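Local coordinates for protein DNA ligase (Archaeoglobus fulgidus, PDB 3GDE) that probably seals nicks in double-stranded DNA during replication, recombination and repair, using ATP to join a 3'-hydroxyl to a 5'-phosphate end, at residues A[315-318]-A[319-322]. Numbering follows the deposited sequence.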
ATOM      1  N   HIS A 315      -0.489  18.678   4.915  1.00 34.79           N
ATOM      2  CA  HIS A 315      -0.631  19.035   6.321  1.00 35.07           C
ATOM      3  C   HIS A 315      -1.354  17.934   7.101  1.00 34.38           C
ATOM      4  O   HIS A 315      -0.952  17.605   8.216  1.00 34.32           O
ATOM      5  CB  HIS A 315      -1.351  20.381   6.473  1.00 35.49           C
ATOM      6  CG  HIS A 315      -0.509  21.563   6.107  1.00 37.41           C
ATOM      7  ND1 HIS A 315      -0.509  22.731   6.837  1.00 40.00           N
ATOM      8  CD2 HIS A 315       0.363  21.759   5.088  1.00 40.31           C
ATOM      9  CE1 HIS A 315       0.323  23.596   6.281  1.00 41.55           C
ATOM     10  NE2 HIS A 315       0.865  23.031   5.218  1.00 41.00           N
ATOM     11  N   VAL A 316      -2.415  17.370   6.520  1.00 34.13           N
ATOM     12  CA  VAL A 316      -3.073  16.198   7.115  1.00 34.02           C
ATOM     13  C   VAL A 316      -2.086  15.019   7.185  1.00 34.70           C
ATOM     14  O   VAL A 316      -2.059  14.284   8.173  1.00 34.44           O
ATOM     15  CB  VAL A 316      -4.359  15.765   6.355  1.00 33.92           C
ATOM     16  CG1 VAL A 316      -5.017  14.585   7.058  1.00 32.53           C
ATOM     17  CG2 VAL A 316      -5.356  16.921   6.228  1.00 32.64           C
ATOM     18  N   LEU A 317      -1.268  14.861   6.143  1.00 35.11           N
ATOM     19  CA  LEU A 317      -0.279  13.788   6.107  1.00 36.11           C
ATOM     20  C   LEU A 317       0.738  13.908   7.243  1.00 37.06           C
ATOM     21  O   LEU A 317       1.134  12.895   7.811  1.00 37.09           O
ATOM     22  CB  LEU A 317       0.419  13.700   4.734  1.00 35.39           C
ATOM     23  CG  LEU A 317      -0.428  13.318   3.509  1.00 34.80           C
ATOM     24  CD1 LEU A 317       0.434  13.277   2.246  1.00 32.49           C
ATOM     25  CD2 LEU A 317      -1.202  11.989   3.697  1.00 32.62           C
ATOM     26  N   ARG A 318       1.147  15.138   7.568  1.00 38.55           N
ATOM     27  CA  ARG A 318       2.019  15.396   8.731  1.00 40.19           C
ATOM     28  C   ARG A 318       1.412  14.931  10.049  1.00 40.46           C
ATOM     29  O   ARG A 318       2.109  14.360  10.882  1.00 40.77           O
ATOM     30  CB  ARG A 318       2.368  16.875   8.852  1.00 40.29           C
ATOM     31  CG  ARG A 318       3.473  17.318   7.925  1.00 43.61           C
ATOM     32  CD  ARG A 318       4.280  18.455   8.533  1.00 48.30           C
ATOM     33  NE  ARG A 318       4.725  19.385   7.498  1.00 51.62           N
ATOM     34  CZ  ARG A 318       4.065  20.487   7.148  1.00 53.80           C
ATOM     35  NH1 ARG A 318       2.934  20.816   7.764  1.00 55.41           N
ATOM     36  NH2 ARG A 318       4.544  21.272   6.189  1.00 54.74           N
ATOM     37  N   ARG A 319       0.121  15.197  10.232  1.00 41.33           N
ATOM     38  CA  ARG A 319      -0.631  14.686  11.376  1.00 42.22           C
ATOM     39  C   ARG A 319      -0.567  13.165  11.399  1.00 43.30           C
ATOM     40  O   ARG A 319      -0.288  12.576  12.440  1.00 43.50           O
ATOM     41  CB  ARG A 319      -2.097  15.145  11.330  1.00 41.88           C
ATOM     42  CG  ARG A 319      -2.344  16.634  11.599  1.00 40.71           C
ATOM     43  CD  ARG A 319      -2.155  17.020  13.071  1.00 38.76           C
ATOM     44  NE  ARG A 319      -2.808  16.072  13.964  1.00 38.04           N
ATOM     45  CZ  ARG A 319      -4.009  16.230  14.503  1.00 36.53           C
ATOM     46  NH1 ARG A 319      -4.715  17.324  14.276  1.00 36.77           N
ATOM     47  NH2 ARG A 319      -4.499  15.284  15.288  1.00 37.39           N
ATOM     48  N   PHE A 320      -0.820  12.544  10.244  1.00 44.76           N
ATOM     49  CA  PHE A 320      -0.738  11.084  10.078  1.00 46.27           C
ATOM     50  C   PHE A 320       0.636  10.529  10.464  1.00 47.95           C
ATOM     51  O   PHE A 320       0.718   9.450  11.045  1.00 48.26           O
ATOM     52  CB  PHE A 320      -1.076  10.671   8.634  1.00 45.54           C
ATOM     53  CG  PHE A 320      -2.548  10.758   8.283  1.00 43.99           C
ATOM     54  CD1 PHE A 320      -3.004  10.256   7.068  1.00 42.19           C
ATOM     55  CD2 PHE A 320      -3.473  11.322   9.157  1.00 42.62           C
ATOM     56  CE1 PHE A 320      -4.345  10.327   6.721  1.00 41.49           C
ATOM     57  CE2 PHE A 320      -4.827  11.400   8.821  1.00 41.97           C
ATOM     58  CZ  PHE A 320      -5.262  10.902   7.596  1.00 42.83           C
ATOM     59  N   ARG A 321       1.701  11.262  10.134  1.00 50.13           N
ATOM     60  CA  ARG A 321       3.063  10.893  10.544  1.00 52.67           C
ATOM     61  C   ARG A 321       3.236  10.951  12.059  1.00 53.45           C
ATOM     62  O   ARG A 321       3.720   9.987  12.653  1.00 53.97           O
ATOM     63  CB  ARG A 321       4.118  11.768   9.865  1.00 52.50           C
ATOM     64  CG  ARG A 321       4.368  11.420   8.415  1.00 53.90           C
ATOM     65  CD  ARG A 321       5.608  12.126   7.848  1.00 54.69           C
ATOM     66  NE  ARG A 321       6.888  11.557   8.292  1.00 59.39           N
ATOM     67  CZ  ARG A 321       7.169  10.256   8.430  1.00 61.35           C
ATOM     68  NH1 ARG A 321       6.267   9.316   8.149  1.00 61.46           N
ATOM     69  NH2 ARG A 321       8.381   9.891   8.846  1.00 61.87           N
ATOM     70  N   ARG A 322       2.840  12.081  12.657  1.00 54.70           N
ATOM     71  CA  ARG A 322       2.768  12.311  14.124  1.00 55.75           C
ATOM     72  C   ARG A 322       3.533  13.558  14.580  1.00 56.00           C
ATOM     73  O   ARG A 322       3.648  13.834  15.779  1.00 56.49           O
ATOM     74  CB  ARG A 322       3.210  11.091  14.940  1.00 55.98           C
ATOM     75  CG  ARG A 322       2.082  10.146  15.314  1.00 57.79           C
ATOM     76  CD  ARG A 322       2.620   8.805  15.790  1.00 61.55           C
ATOM     77  NE  ARG A 322       3.799   8.947  16.649  1.00 63.92           N
ATOM     78  CZ  ARG A 322       5.035   8.585  16.308  1.00 65.23           C
ATOM     79  NH1 ARG A 322       5.277   8.046  15.117  1.00 65.65           N
ATOM     80  NH2 ARG A 322       6.035   8.762  17.165  1.00 66.10           N
TER
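Val316 sets its CG1 methyl over one face of the Phe320 ring one turn later. CG1 lies 4.0 Å from the ring centroid and 28° off the ring normal, the geometry of a CH-pi contact, with Val316 CG1 to Phe320 CE2 at 3.6 Å. Both side chains run out from the helix alongside each other, in a common direction. With chi1 at -178°, CG1 of Val316 lies opposite the backbone N and reaches the ring. Leu317 meets the ring differently: its CD2 comes obliquely to Phe320 CD1 at 4.2 Å, a looser touch. The backbone pattern is the i to i+4 ladder of an alpha-helix, here the last turns of helix 313-321 in the adenylation domain. Phe320 N donates to Val316 O at 3.0 Å, whereas Arg319 N to His315 O is weak at 3.3 Å. Arg322 N reaches Arg318 O at 3.0 Å. The apolar side of the helix packs on strand 256-262, through Ser256 and Val258, and Val316 also touches Val302 and Ala304 of strand 296-306. On another side, the guanidinium of Arg319 forms a salt bridge with Asp283 and hydrogen bonds to the carbonyls of Ala280 and Ile333.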